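Local coordinates for protein argonaute (Marinitoga piezophila, PDB 5I4A) that uses short RNA guides carrying a 5' hydroxyl to bind complementary nucleic acid targets and cut them, acting as an RNA-guided endonuclease on single-stranded DNA, at residues L98-F104 and T243-K249; N268-K272 and L604-H610; Y571-F576 and T615-P620. All coordinates share one frame; numbering follows the deposited sequence.

Contact 1. Residues L98-F104 and T243-K249; sequences LFLDNDF and TLGFLNK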
loop_
_atom_site.group_PDB
_atom_site.type_symbol
_atom_site.label_atom_id
_atom_site.label_comp_id
_atom_site.label_asym_id
_atom_site.label_seq_id
_atom_site.Cartn_x
_atom_site.Cartn_y
_atom_site.Cartn_z
ATOM N N LEU A 98 7.917 -15.830 23.014
ATOM C CA LEU A 98 6.817 -15.966 23.964
ATOM C C LEU A 98 5.555 -16.476 23.277
ATOM O O LEU A 98 4.874 -17.371 23.791
ATOM C CB LEU A 98 6.558 -14.631 24.657
ATOM C CG LEU A 98 7.624 -14.180 25.657
ATOM C CD1 LEU A 98 7.254 -12.838 26.266
ATOM C CD2 LEU A 98 7.815 -15.230 26.740
ATOM N N PHE A 99 5.226 -15.911 22.111
ATOM C CA PHE A 99 4.079 -16.394 21.349
ATOM C C PHE A 99 4.262 -17.855 20.953
ATOM O O PHE A 99 3.355 -18.676 21.129
ATOM C CB PHE A 99 3.868 -15.528 20.106
ATOM C CG PHE A 99 3.042 -14.294 20.349
ATOM C CD1 PHE A 99 1.657 -14.357 20.324
ATOM C CD2 PHE A 99 3.648 -13.071 20.584
ATOM C CE1 PHE A 99 0.893 -13.224 20.537
ATOM C CE2 PHE A 99 2.889 -11.935 20.799
ATOM C CZ PHE A 99 1.509 -12.012 20.776
ATOM N N LEU A 100 5.434 -18.195 20.409
ATOM C CA LEU A 100 5.691 -19.577 20.015
ATOM C C LEU A 100 5.690 -20.503 21.226
ATOM O O LEU A 100 5.228 -21.647 21.139
ATOM C CB LEU A 100 7.018 -19.676 19.263
ATOM C CG LEU A 100 7.090 -19.059 17.862
ATOM C CD1 LEU A 100 8.478 -19.246 17.268
ATOM C CD2 LEU A 100 6.036 -19.658 16.948
ATOM N N ASP A 101 6.203 -20.028 22.366
ATOM C CA ASP A 101 6.172 -20.829 23.586
ATOM C C ASP A 101 4.752 -21.088 24.066
ATOM O O ASP A 101 4.520 -22.069 24.780
ATOM C CB ASP A 101 6.970 -20.149 24.700
ATOM C CG ASP A 101 8.470 -20.280 24.511
ATOM O OD1 ASP A 101 8.897 -21.037 23.617
ATOM O OD2 ASP A 101 9.220 -19.633 25.270
ATOM N N ASN A 102 3.802 -20.228 23.706
ATOM C CA ASN A 102 2.400 -20.446 24.019
ATOM C C ASN A 102 1.636 -21.030 22.838
ATOM O O ASN A 102 0.412 -20.884 22.758
ATOM C CB ASN A 102 1.758 -19.147 24.506
ATOM C CG ASN A 102 2.284 -18.718 25.865
ATOM O OD1 ASN A 102 1.703 -19.047 26.901
ATOM N ND2 ASN A 102 3.394 -17.991 25.868
ATOM N N ASP A 103 2.349 -21.682 21.917
ATOM C CA ASP A 103 1.794 -22.467 20.818
ATOM C C ASP A 103 1.043 -21.625 19.794
ATOM O O ASP A 103 0.179 -22.144 19.079
ATOM C CB ASP A 103 0.895 -23.594 21.338
ATOM C CG ASP A 103 1.250 -24.940 20.737
ATOM O OD1 ASP A 103 2.319 -25.487 21.084
ATOM O OD2 ASP A 103 0.463 -25.451 19.915
ATOM N N PHE A 104 1.350 -20.335 19.700
ATOM C CA PHE A 104 0.890 -19.547 18.568
ATOM C C PHE A 104 1.709 -19.897 17.332
ATOM O O PHE A 104 2.896 -20.219 17.419
ATOM C CB PHE A 104 1.019 -18.051 18.856
ATOM C CG PHE A 104 -0.055 -17.503 19.753
ATOM C CD1 PHE A 104 -0.129 -17.883 21.083
ATOM C CD2 PHE A 104 -0.975 -16.586 19.271
ATOM C CE1 PHE A 104 -1.113 -17.374 21.912
ATOM C CE2 PHE A 104 -1.961 -16.070 20.095
ATOM C CZ PHE A 104 -2.030 -16.465 21.417
ATOM N N THR A 243 -5.890 -13.417 26.927
ATOM C CA THR A 243 -5.339 -14.287 25.892
ATOM C C THR A 243 -3.834 -14.091 25.741
ATOM O O THR A 243 -3.095 -15.056 25.511
ATOM C CB THR A 243 -6.054 -14.032 24.562
ATOM O OG1 THR A 243 -7.455 -14.287 24.721
ATOM C CG2 THR A 243 -5.506 -14.936 23.466
ATOM N N LEU A 244 -3.357 -12.854 25.876
ATOM C CA LEU A 244 -1.938 -12.545 25.751
ATOM C C LEU A 244 -1.270 -12.331 27.104
ATOM O O LEU A 244 -0.297 -11.577 27.199
ATOM C CB LEU A 244 -1.744 -11.318 24.862
ATOM C CG LEU A 244 -2.342 -11.399 23.459
ATOM C CD1 LEU A 244 -1.997 -10.153 22.664
ATOM C CD2 LEU A 244 -1.860 -12.652 22.742
ATOM N N GLY A 245 -1.769 -12.998 28.150
ATOM C CA GLY A 245 -1.264 -12.752 29.491
ATOM C C GLY A 245 0.233 -12.954 29.621
ATOM O O GLY A 245 0.901 -12.242 30.375
ATOM N N PHE A 246 0.784 -13.920 28.881
ATOM C CA PHE A 246 2.222 -14.167 28.921
ATOM C C PHE A 246 3.037 -12.927 28.568
ATOM O O PHE A 246 4.224 -12.862 28.903
ATOM C CB PHE A 246 2.587 -15.316 27.979
ATOM C CG PHE A 246 2.104 -15.123 26.568
ATOM C CD1 PHE A 246 2.864 -14.416 25.650
ATOM C CD2 PHE A 246 0.892 -15.654 26.160
ATOM C CE1 PHE A 246 2.421 -14.240 24.353
ATOM C CE2 PHE A 246 0.445 -15.482 24.864
ATOM C CZ PHE A 246 1.210 -14.774 23.961
ATOM N N LEU A 247 2.428 -11.943 27.902
ATOM C CA LEU A 247 3.109 -10.682 27.634
ATOM C C LEU A 247 3.236 -9.803 28.871
ATOM O O LEU A 247 3.857 -8.739 28.784
ATOM C CB LEU A 247 2.382 -9.905 26.533
ATOM C CG LEU A 247 2.406 -10.485 25.117
ATOM C CD1 LEU A 247 1.825 -9.483 24.133
ATOM C CD2 LEU A 247 3.819 -10.881 24.714
ATOM N N ASN A 248 2.671 -10.215 30.012
ATOM C CA ASN A 248 2.858 -9.458 31.246
ATOM C C ASN A 248 4.331 -9.296 31.591
ATOM O O ASN A 248 4.683 -8.400 32.368
ATOM C CB ASN A 248 2.125 -10.135 32.410
ATOM C CG ASN A 248 2.915 -11.288 33.020
ATOM O OD1 ASN A 248 3.616 -12.022 32.321
ATOM N ND2 ASN A 248 2.803 -11.447 34.333
ATOM N N LYS A 249 5.193 -10.143 31.027
ATOM C CA LYS A 249 6.626 -10.036 31.267
ATOM C C LYS A 249 7.160 -8.663 30.874
ATOM O O LYS A 249 8.026 -8.109 31.562
ATOM C CB LYS A 249 7.362 -11.141 30.505
ATOM C CG LYS A 249 7.219 -12.526 31.129
ATOM C CD LYS A 249 7.850 -13.617 30.273
ATOM C CE LYS A 249 8.096 -14.872 31.099
ATOM N NZ LYS A 249 8.307 -16.081 30.256
#

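Contact 2. Residues N268-K272 and L604-H610; sequences NVIYK and LLTRVAH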
loop_
_atom_site.group_PDB
_atom_site.type_symbol
_atom_site.label_atom_id
_atom_site.label_comp_id
_atom_site.label_asym_id
_atom_site.label_seq_id
_atom_site.Cartn_x
_atom_site.Cartn_y
_atom_site.Cartn_z
ATOM N N ASN A 268 -10.731 19.386 7.934
ATOM C CA ASN A 268 -11.874 19.718 7.098
ATOM C C ASN A 268 -11.373 20.052 5.696
ATOM O O ASN A 268 -10.647 21.035 5.512
ATOM C CB ASN A 268 -12.638 20.893 7.708
ATOM C CG ASN A 268 -14.063 20.993 7.211
ATOM O OD1 ASN A 268 -14.930 20.218 7.613
ATOM N ND2 ASN A 268 -14.316 21.967 6.349
ATOM N N VAL A 269 -11.752 19.236 4.714
ATOM C CA VAL A 269 -11.308 19.396 3.331
ATOM C C VAL A 269 -12.472 19.933 2.509
ATOM O O VAL A 269 -13.493 19.254 2.342
ATOM C CB VAL A 269 -10.781 18.076 2.746
ATOM C CG1 VAL A 269 -10.248 18.298 1.336
ATOM C CG2 VAL A 269 -9.703 17.485 3.642
ATOM N N ILE A 270 -12.314 21.145 1.985
ATOM C CA ILE A 270 -13.321 21.796 1.155
ATOM C C ILE A 270 -12.787 21.874 -0.268
ATOM O O ILE A 270 -11.666 22.347 -0.493
ATOM C CB ILE A 270 -13.672 23.197 1.683
ATOM C CG1 ILE A 270 -14.182 23.122 3.123
ATOM C CG2 ILE A 270 -14.711 23.859 0.786
ATOM C CD1 ILE A 270 -15.541 22.470 3.261
ATOM N N TYR A 271 -13.590 21.415 -1.222
ATOM C CA TYR A 271 -13.243 21.488 -2.634
ATOM C C TYR A 271 -13.795 22.774 -3.239
ATOM O O TYR A 271 -14.947 23.142 -2.994
ATOM C CB TYR A 271 -13.798 20.280 -3.390
ATOM C CG TYR A 271 -13.268 18.936 -2.931
ATOM C CD1 TYR A 271 -13.814 18.291 -1.827
ATOM C CD2 TYR A 271 -12.236 18.305 -3.614
ATOM C CE1 TYR A 271 -13.339 17.062 -1.411
ATOM C CE2 TYR A 271 -11.755 17.074 -3.205
ATOM C CZ TYR A 271 -12.309 16.458 -2.103
ATOM O OH TYR A 271 -11.833 15.235 -1.696
ATOM N N LYS A 272 -12.965 23.456 -4.028
ATOM C CA LYS A 272 -13.367 24.663 -4.745
ATOM C C LYS A 272 -13.632 24.306 -6.204
ATOM O O LYS A 272 -12.704 23.967 -6.945
ATOM C CB LYS A 272 -12.298 25.751 -4.648
ATOM C CG LYS A 272 -12.393 26.635 -3.414
ATOM C CD LYS A 272 -11.386 27.781 -3.483
ATOM C CE LYS A 272 -12.004 29.056 -4.050
ATOM N NZ LYS A 272 -12.615 28.863 -5.394
ATOM N N LEU A 604 -3.741 16.904 3.057
ATOM C CA LEU A 604 -4.426 17.535 1.934
ATOM C C LEU A 604 -3.942 16.973 0.605
ATOM O O LEU A 604 -4.711 16.922 -0.361
ATOM C CB LEU A 604 -4.225 19.051 1.971
ATOM C CG LEU A 604 -4.864 19.833 3.124
ATOM C CD1 LEU A 604 -4.259 21.219 3.225
ATOM C CD2 LEU A 604 -6.375 19.922 2.957
ATOM N N LEU A 605 -2.684 16.532 0.541
ATOM C CA LEU A 605 -2.171 15.928 -0.685
ATOM C C LEU A 605 -2.939 14.670 -1.072
ATOM O O LEU A 605 -2.948 14.291 -2.250
ATOM C CB LEU A 605 -0.686 15.604 -0.537
ATOM C CG LEU A 605 0.270 16.791 -0.676
ATOM C CD1 LEU A 605 1.705 16.337 -0.474
ATOM C CD2 LEU A 605 0.090 17.445 -2.037
ATOM N N THR A 606 -3.576 14.001 -0.109
ATOM C CA THR A 606 -4.399 12.843 -0.444
ATOM C C THR A 606 -5.677 13.224 -1.183
ATOM O O THR A 606 -6.386 12.334 -1.663
ATOM C CB THR A 606 -4.761 12.055 0.821
ATOM O OG1 THR A 606 -5.817 12.725 1.521
ATOM C CG2 THR A 606 -3.550 11.925 1.741
ATOM N N ARG A 607 -5.984 14.519 -1.289
ATOM C CA ARG A 607 -7.210 14.977 -1.923
ATOM C C ARG A 607 -6.989 15.965 -3.058
ATOM O O ARG A 607 -7.972 16.432 -3.641
ATOM C CB ARG A 607 -8.138 15.630 -0.888
ATOM C CG ARG A 607 -8.515 14.739 0.281
ATOM C CD ARG A 607 -9.492 13.643 -0.129
ATOM N NE ARG A 607 -10.095 13.019 1.042
ATOM C CZ ARG A 607 -11.187 13.476 1.648
ATOM N NH1 ARG A 607 -11.801 14.557 1.183
ATOM N NH2 ARG A 607 -11.664 12.853 2.718
ATOM N N VAL A 608 -5.739 16.310 -3.388
ATOM C CA VAL A 608 -5.496 17.265 -4.465
ATOM C C VAL A 608 -5.866 16.708 -5.829
ATOM O O VAL A 608 -5.853 17.449 -6.817
ATOM C CB VAL A 608 -4.026 17.731 -4.483
ATOM C CG1 VAL A 608 -3.684 18.443 -3.191
ATOM C CG2 VAL A 608 -3.098 16.554 -4.718
ATOM N N ALA A 609 -6.193 15.421 -5.904
ATOM C CA ALA A 609 -6.725 14.826 -7.119
ATOM C C ALA A 609 -7.651 13.686 -6.726
ATOM O O ALA A 609 -7.551 13.127 -5.631
ATOM C CB ALA A 609 -5.612 14.321 -8.045
ATOM N N HIS A 610 -8.566 13.361 -7.634
ATOM C CA HIS A 610 -9.460 12.224 -7.496
ATOM C C HIS A 610 -9.423 11.409 -8.779
ATOM O O HIS A 610 -9.371 11.972 -9.876
ATOM C CB HIS A 610 -10.911 12.663 -7.211
ATOM C CG HIS A 610 -11.190 12.955 -5.768
ATOM N ND1 HIS A 610 -11.882 12.085 -4.953
ATOM C CD2 HIS A 610 -10.876 14.023 -4.997
ATOM C CE1 HIS A 610 -11.980 12.602 -3.740
ATOM N NE2 HIS A 610 -11.376 13.777 -3.740
HETATM O O HOH W 1 -14.083 16.558 2.186
#

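Contact 3. Residues Y571-F576 and T615-P620; sequences YYPKTF and TNYKLP. With nucleotides of chain B.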
loop_
_atom_site.group_PDB
_atom_site.type_symbol
_atom_site.label_atom_id
_atom_site.label_comp_id
_atom_site.label_asym_id
_atom_site.label_seq_id
_atom_site.Cartn_x
_atom_site.Cartn_y
_atom_site.Cartn_z
ATOM N N TYR A 571 -2.679 9.558 10.265
ATOM C CA TYR A 571 -3.991 9.914 9.755
ATOM C C TYR A 571 -4.692 8.666 9.240
ATOM O O TYR A 571 -4.055 7.715 8.774
ATOM C CB TYR A 571 -3.913 10.996 8.665
ATOM C CG TYR A 571 -3.403 10.560 7.307
ATOM C CD1 TYR A 571 -4.247 9.948 6.386
ATOM C CD2 TYR A 571 -2.091 10.808 6.926
ATOM C CE1 TYR A 571 -3.790 9.564 5.138
ATOM C CE2 TYR A 571 -1.626 10.431 5.678
ATOM C CZ TYR A 571 -2.478 9.808 4.789
ATOM O OH TYR A 571 -2.022 9.430 3.547
ATOM N N TYR A 572 -6.015 8.671 9.361
ATOM C CA TYR A 572 -6.858 7.575 8.893
ATOM C C TYR A 572 -7.757 8.128 7.798
ATOM O O TYR A 572 -8.762 8.796 8.098
ATOM C CB TYR A 572 -7.681 6.987 10.039
ATOM C CG TYR A 572 -6.833 6.345 11.120
ATOM C CD1 TYR A 572 -6.186 7.119 12.076
ATOM C CD2 TYR A 572 -6.680 4.965 11.184
ATOM C CE1 TYR A 572 -5.408 6.541 13.060
ATOM C CE2 TYR A 572 -5.903 4.375 12.164
ATOM C CZ TYR A 572 -5.270 5.168 13.101
ATOM O OH TYR A 572 -4.496 4.591 14.083
ATOM N N PRO A 573 -7.433 7.900 6.529
ATOM C CA PRO A 573 -8.204 8.520 5.447
ATOM C C PRO A 573 -9.599 7.926 5.342
ATOM O O PRO A 573 -9.866 6.804 5.779
ATOM C CB PRO A 573 -7.374 8.208 4.197
ATOM C CG PRO A 573 -6.646 6.945 4.548
ATOM C CD PRO A 573 -6.355 7.034 6.020
ATOM N N LYS A 574 -10.501 8.712 4.753
ATOM C CA LYS A 574 -11.871 8.253 4.572
ATOM C C LYS A 574 -11.897 7.025 3.672
ATOM O O LYS A 574 -11.235 6.979 2.631
ATOM C CB LYS A 574 -12.741 9.361 3.978
ATOM C CG LYS A 574 -14.204 8.962 3.833
ATOM C CD LYS A 574 -15.109 10.155 3.557
ATOM C CE LYS A 574 -15.109 10.543 2.085
ATOM N NZ LYS A 574 -13.792 11.072 1.633
ATOM N N THR A 575 -12.659 6.019 4.090
ATOM C CA THR A 575 -12.717 4.750 3.381
ATOM C C THR A 575 -14.026 4.060 3.739
ATOM O O THR A 575 -14.474 4.130 4.887
ATOM C CB THR A 575 -11.521 3.857 3.747
ATOM O OG1 THR A 575 -10.297 4.576 3.549
ATOM C CG2 THR A 575 -11.492 2.617 2.888
ATOM N N PHE A 576 -14.643 3.417 2.753
ATOM C CA PHE A 576 -15.801 2.569 3.003
ATOM C C PHE A 576 -15.408 1.137 3.343
ATOM O O PHE A 576 -16.290 0.290 3.513
ATOM C CB PHE A 576 -16.753 2.584 1.796
ATOM C CG PHE A 576 -16.102 2.200 0.496
ATOM C CD1 PHE A 576 -15.493 3.157 -0.299
ATOM C CD2 PHE A 576 -16.110 0.883 0.062
ATOM C CE1 PHE A 576 -14.897 2.810 -1.496
ATOM C CE2 PHE A 576 -15.517 0.529 -1.138
ATOM C CZ PHE A 576 -14.906 1.494 -1.914
ATOM N N THR A 615 -14.671 8.073 -4.790
ATOM C CA THR A 615 -13.665 7.522 -3.892
ATOM C C THR A 615 -12.529 8.527 -3.774
ATOM O O THR A 615 -12.353 9.394 -4.631
ATOM C CB THR A 615 -13.100 6.173 -4.373
ATOM O OG1 THR A 615 -12.317 6.374 -5.557
ATOM C CG2 THR A 615 -14.217 5.170 -4.661
ATOM N N ASN A 616 -11.743 8.399 -2.708
ATOM C CA ASN A 616 -10.606 9.283 -2.503
ATOM C C ASN A 616 -9.338 8.470 -2.284
ATOM O O ASN A 616 -9.376 7.317 -1.847
ATOM C CB ASN A 616 -10.832 10.238 -1.322
ATOM C CG ASN A 616 -11.250 9.518 -0.059
ATOM O OD1 ASN A 616 -12.430 9.493 0.290
ATOM N ND2 ASN A 616 -10.286 8.926 0.635
ATOM N N TYR A 617 -8.208 9.098 -2.588
ATOM C CA TYR A 617 -6.914 8.468 -2.389
ATOM C C TYR A 617 -6.603 8.334 -0.901
ATOM O O TYR A 617 -7.079 9.113 -0.070
ATOM C CB TYR A 617 -5.822 9.278 -3.084
ATOM C CG TYR A 617 -5.944 9.286 -4.592
ATOM C CD1 TYR A 617 -6.188 8.113 -5.293
ATOM C CD2 TYR A 617 -5.827 10.467 -5.315
ATOM C CE1 TYR A 617 -6.303 8.111 -6.671
ATOM C CE2 TYR A 617 -5.941 10.475 -6.695
ATOM C CZ TYR A 617 -6.178 9.294 -7.369
ATOM O OH TYR A 617 -6.293 9.291 -8.740
ATOM N N LYS A 618 -5.791 7.331 -0.571
ATOM C CA LYS A 618 -5.371 7.086 0.803
ATOM C C LYS A 618 -4.002 7.667 1.120
ATOM O O LYS A 618 -3.771 8.100 2.254
ATOM C CB LYS A 618 -5.361 5.581 1.090
ATOM C CG LYS A 618 -6.749 4.965 1.124
ATOM C CD LYS A 618 -6.730 3.503 0.719
ATOM C CE LYS A 618 -8.145 2.950 0.663
ATOM N NZ LYS A 618 -8.252 1.751 -0.215
ATOM N N LEU A 619 -3.107 7.701 0.149
ATOM C CA LEU A 619 -1.766 8.233 0.293
ATOM C C LEU A 619 -1.665 9.601 -0.369
ATOM O O LEU A 619 -2.472 9.939 -1.241
ATOM C CB LEU A 619 -0.745 7.278 -0.339
ATOM C CG LEU A 619 -0.710 5.886 0.294
ATOM C CD1 LEU A 619 0.150 4.929 -0.518
ATOM C CD2 LEU A 619 -0.213 5.978 1.726
ATOM N N PRO A 620 -0.691 10.424 0.028
ATOM C CA PRO A 620 -0.480 11.694 -0.673
ATOM C C PRO A 620 -0.245 11.439 -2.151
ATOM O O PRO A 620 0.421 10.474 -2.530
ATOM C CB PRO A 620 0.760 12.284 0.011
ATOM C CG PRO A 620 1.408 11.133 0.712
ATOM C CD PRO A 620 0.287 10.230 1.113
ATOM P P U B 3 -10.726 3.668 -13.919
ATOM O OP1 U B 3 -9.411 4.278 -14.240
ATOM O OP2 U B 3 -10.831 2.196 -13.786
ATOM O "O5'" U B 3 -11.239 4.318 -12.563
ATOM C "C5'" U B 3 -11.090 3.634 -11.334
ATOM C "C4'" U B 3 -11.893 4.289 -10.243
ATOM O "O4'" U B 3 -13.304 3.998 -10.422
ATOM C "C3'" U B 3 -11.582 3.804 -8.839
ATOM O "O3'" U B 3 -10.464 4.469 -8.281
ATOM C "C2'" U B 3 -12.875 4.074 -8.089
ATOM O "O2'" U B 3 -12.960 5.439 -7.718
ATOM C "C1'" U B 3 -13.919 3.793 -9.169
ATOM N N1 U B 3 -14.394 2.392 -9.116
ATOM C C2 U B 3 -15.174 1.998 -8.041
ATOM O O2 U B 3 -15.503 2.741 -7.133
ATOM N N3 U B 3 -15.561 0.681 -8.069
ATOM C C4 U B 3 -15.261 -0.254 -9.032
ATOM O O4 U B 3 -15.691 -1.403 -8.914
ATOM C C5 U B 3 -14.452 0.229 -10.107
ATOM C C6 U B 3 -14.057 1.505 -10.109
ATOM P P A B 4 -9.181 3.632 -7.814
ATOM O OP1 A B 4 -8.272 4.565 -7.099
ATOM O OP2 A B 4 -8.689 2.870 -8.990
ATOM O "O5'" A B 4 -9.763 2.604 -6.745
ATOM C "C5'" A B 4 -10.422 3.071 -5.578
ATOM C "C4'" A B 4 -11.201 1.973 -4.902
ATOM O "O4'" A B 4 -12.271 1.511 -5.768
ATOM C "C3'" A B 4 -10.435 0.703 -4.572
ATOM O "O3'" A B 4 -9.632 0.822 -3.410
ATOM C "C2'" A B 4 -11.553 -0.321 -4.438
ATOM O "O2'" A B 4 -12.200 -0.201 -3.181
ATOM C "C1'" A B 4 -12.518 0.139 -5.529
ATOM N N9 A B 4 -12.326 -0.614 -6.780
ATOM C C8 A B 4 -11.609 -0.245 -7.892
ATOM N N7 A B 4 -11.630 -1.141 -8.850
ATOM C C5 A B 4 -12.408 -2.170 -8.333
ATOM C C6 A B 4 -12.804 -3.413 -8.857
ATOM N N6 A B 4 -12.461 -3.842 -10.075
ATOM N N1 A B 4 -13.576 -4.208 -8.083
ATOM C C2 A B 4 -13.924 -3.774 -6.864
ATOM N N3 A B 4 -13.610 -2.628 -6.261
ATOM C C4 A B 4 -12.839 -1.862 -7.056
ATOM P P C B 5 -8.252 0.004 -3.289
ATOM O OP1 C B 5 -7.591 0.401 -2.021
ATOM O OP2 C B 5 -7.513 0.148 -4.568
ATOM O "O5'" C B 5 -8.712 -1.518 -3.154
ATOM C "C5'" C B 5 -9.572 -1.939 -2.102
ATOM C "C4'" C B 5 -10.214 -3.269 -2.418
ATOM O "O4'" C B 5 -10.870 -3.199 -3.704
ATOM C "C3'" C B 5 -9.260 -4.447 -2.531
ATOM O "O3'" C B 5 -9.023 -5.035 -1.265
ATOM C "C2'" C B 5 -9.967 -5.398 -3.499
ATOM O "O2'" C B 5 -10.849 -6.265 -2.802
ATOM C "C1'" C B 5 -10.797 -4.441 -4.362
ATOM N N1 C B 5 -10.260 -4.229 -5.727
ATOM C C2 C B 5 -10.486 -5.196 -6.712
ATOM O O2 C B 5 -11.105 -6.229 -6.413
ATOM N N3 C B 5 -10.015 -4.991 -7.966
ATOM C C4 C B 5 -9.353 -3.870 -8.258
ATOM N N4 C B 5 -8.909 -3.714 -9.510
ATOM C C5 C B 5 -9.120 -2.862 -7.280
ATOM C C6 C B 5 -9.591 -3.078 -6.044
#

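Contact 1. Residues L98-F104 and T243-K249
Phe-246 adopts a first torsion that sets CG between its backbone N and carbonyl carbon (chi1 54°), directing its ring at the end of helix 84-101, where Asn-102 turns CG anti to its own carbonyl carbon (chi1 -69°) and lays its amide over one ring face. The two planes lie 19° apart, and Asn-102 ND2 comes to 3.2 Å from Phe-246 CG. A bond inside its own segment fixes the amide's rotation: Asn-102 ND2 donates almost straight to Leu-98 O at 2.6 Å, which lies in the amide plane; the N-H is thereby spent on the carbonyl and not aimed into the ring. Leu-98 CB meets Phe-246 CD1 at 3.8 Å. The outer rim of Phe-246 does different work. Its edge points at the face of Phe-99 in a T-shaped pair, centroids 5.1 Å apart, and toward the face of Phe-104 in a more offset edge-to-face pair. Leu-244 CD2 approaches Phe-99 CE1 at 3.6 Å. With an alanine in place of Phe-246, both rings would probably lose the edge set against them, and the Asn-102 amide the surface on which it lies. A Schellman motif with Asp-103 as C-prime residue ends the helix and leads into Phe-104. No hydrogen bond crosses the interface, so this junction of the N-terminal domain and linker L1 with linker L2 rests on aromatic and apolar packing and on an amide laid over a ring.

Contact 2. Residues N268-K272 and L604-H610
Val-269 and Leu-604 mark the closest backbone approach, with their CA atoms 7.3 Å apart. Residues 268-272 run extended and enter a short strand at Tyr-271, whereas residues 604-610 leave a helix, turn through Arg-607, whose N bonds to Leu-604 O, and straighten out at Ala-609 and His-610. Leu-604, at the helix end, and Arg-607 and His-610 beyond it are the side chains that meet the extended segment. At the apolar end, Val-269 CG2 and Leu-604 CD2 meet at 4.2 Å, the two side chains lying alongside with their ends pointing opposite ways. The polar end centres on the phenol oxygen of Tyr-271. His-610 NE2 lies 2.6 Å from Tyr-271 OH in a hydrogen bond that either partner could donate, and the oxygen sits at the edge of the imidazole, in its plane. Arg-607 NH1 donates to Tyr-271 OH at 3.0 Å along a bent path (140°), the oxygen being tilted out of the guanidinium plane. A bend at chi2 (-72°) swings the arginine back across the tyrosine to make this bond. A water bridges the same nitrogen to the backbone, donating to Val-269 O at 2.8 Å and accepting from Arg-607 NH1 at 3.2 Å. The phenol oxygen is thus held by two bonds inside a buried contact. Around it, strand 271-272 runs between strands 277-278 and 433-434, with Leu-604 and Tyr-271 both packed on Leu-434, while Val-608 and Ala-609 touch Tyr-621 of helix 621-631, so that linker L2 is joined to the PIWI domain.

Contact 3. Residues Y571-F576 and T615-P620
The carbonyl oxygen of Lys-574 is gripped from opposite faces of its plane, by Thr-575 OG1 at 2.7 Å from Lys-574 O and, from across the contact, by Asn-616 ND2 at 2.9 Å from Lys-574 O. Asn-616 spends its amide fully. Its other N-H runs nearly straight (171°) from Asn-616 ND2 to Tyr-617 O at 3.3 Å, and its OD1 accepts from Lys-574 NZ, a bond modelled too short for its length to carry weight. Lys-574 reaches that oxygen by bending at chi3 and chi4, so one residue meets the asparagine with both backbone carbonyl and ammonium group. Farther along the two oppositely running segments, Tyr-571 takes the first torsion that tucks CG between backbone N and carbonyl carbon (chi1 74°), and Tyr-571 OH donates to Lys-618 O at 2.5 Å, in the carbonyl plane on a lone pair. Between these bonds Pro-573 packs on Lys-618, Pro-573 CG lying 3.9 Å from Lys-618 CB, while Phe-576 turns a ring edge to the methyl of Thr-615. The far end of the contact, at Phe-576 and Thr-615, meets the guide RNA, chain B. Phe-576 CZ lies 3.4 Å from O2' of A4 of chain B, and Thr-615 OG1 hydrogen-bonds O2' of U3 of chain B at a doubtfully short distance. The extended Lys-618 points toward the guide backbone, though the modelled place of its NZ is doubtful. Leu-619 packs near Asn-627, an inferred manganese ligand. Amide and phenol bonds thus tie the loop that follows strand 568-571 to the loop before helix 621-631, and their neighbours Thr-615 and Phe-576 lie beside the 2' oxygens of U3 and A4 of chain B, consistent with a guide made of RNA.

Overall arrangement
From the N terminus, contact 1 comes first: it closes a long excursion through linker L1, the PAZ domain and the early part of linker L2, and is complete before the others begin. Contact 2 then opens in linker L2 and closes deep in the PIWI domain, spanning the Mid domain and most of PIWI. Contact 3 starts inside that span and ends beyond it, so the two cross, their segments alternating along the chain. They also touch, through a probable hydrogen bond from His-610 to Thr-615. Contact 1 stands apart, its centre about 35 Å from that of contact 3, joining parts within the PAZ lobe while the crossed pair ties linker L2 to guide-facing PIWI loops.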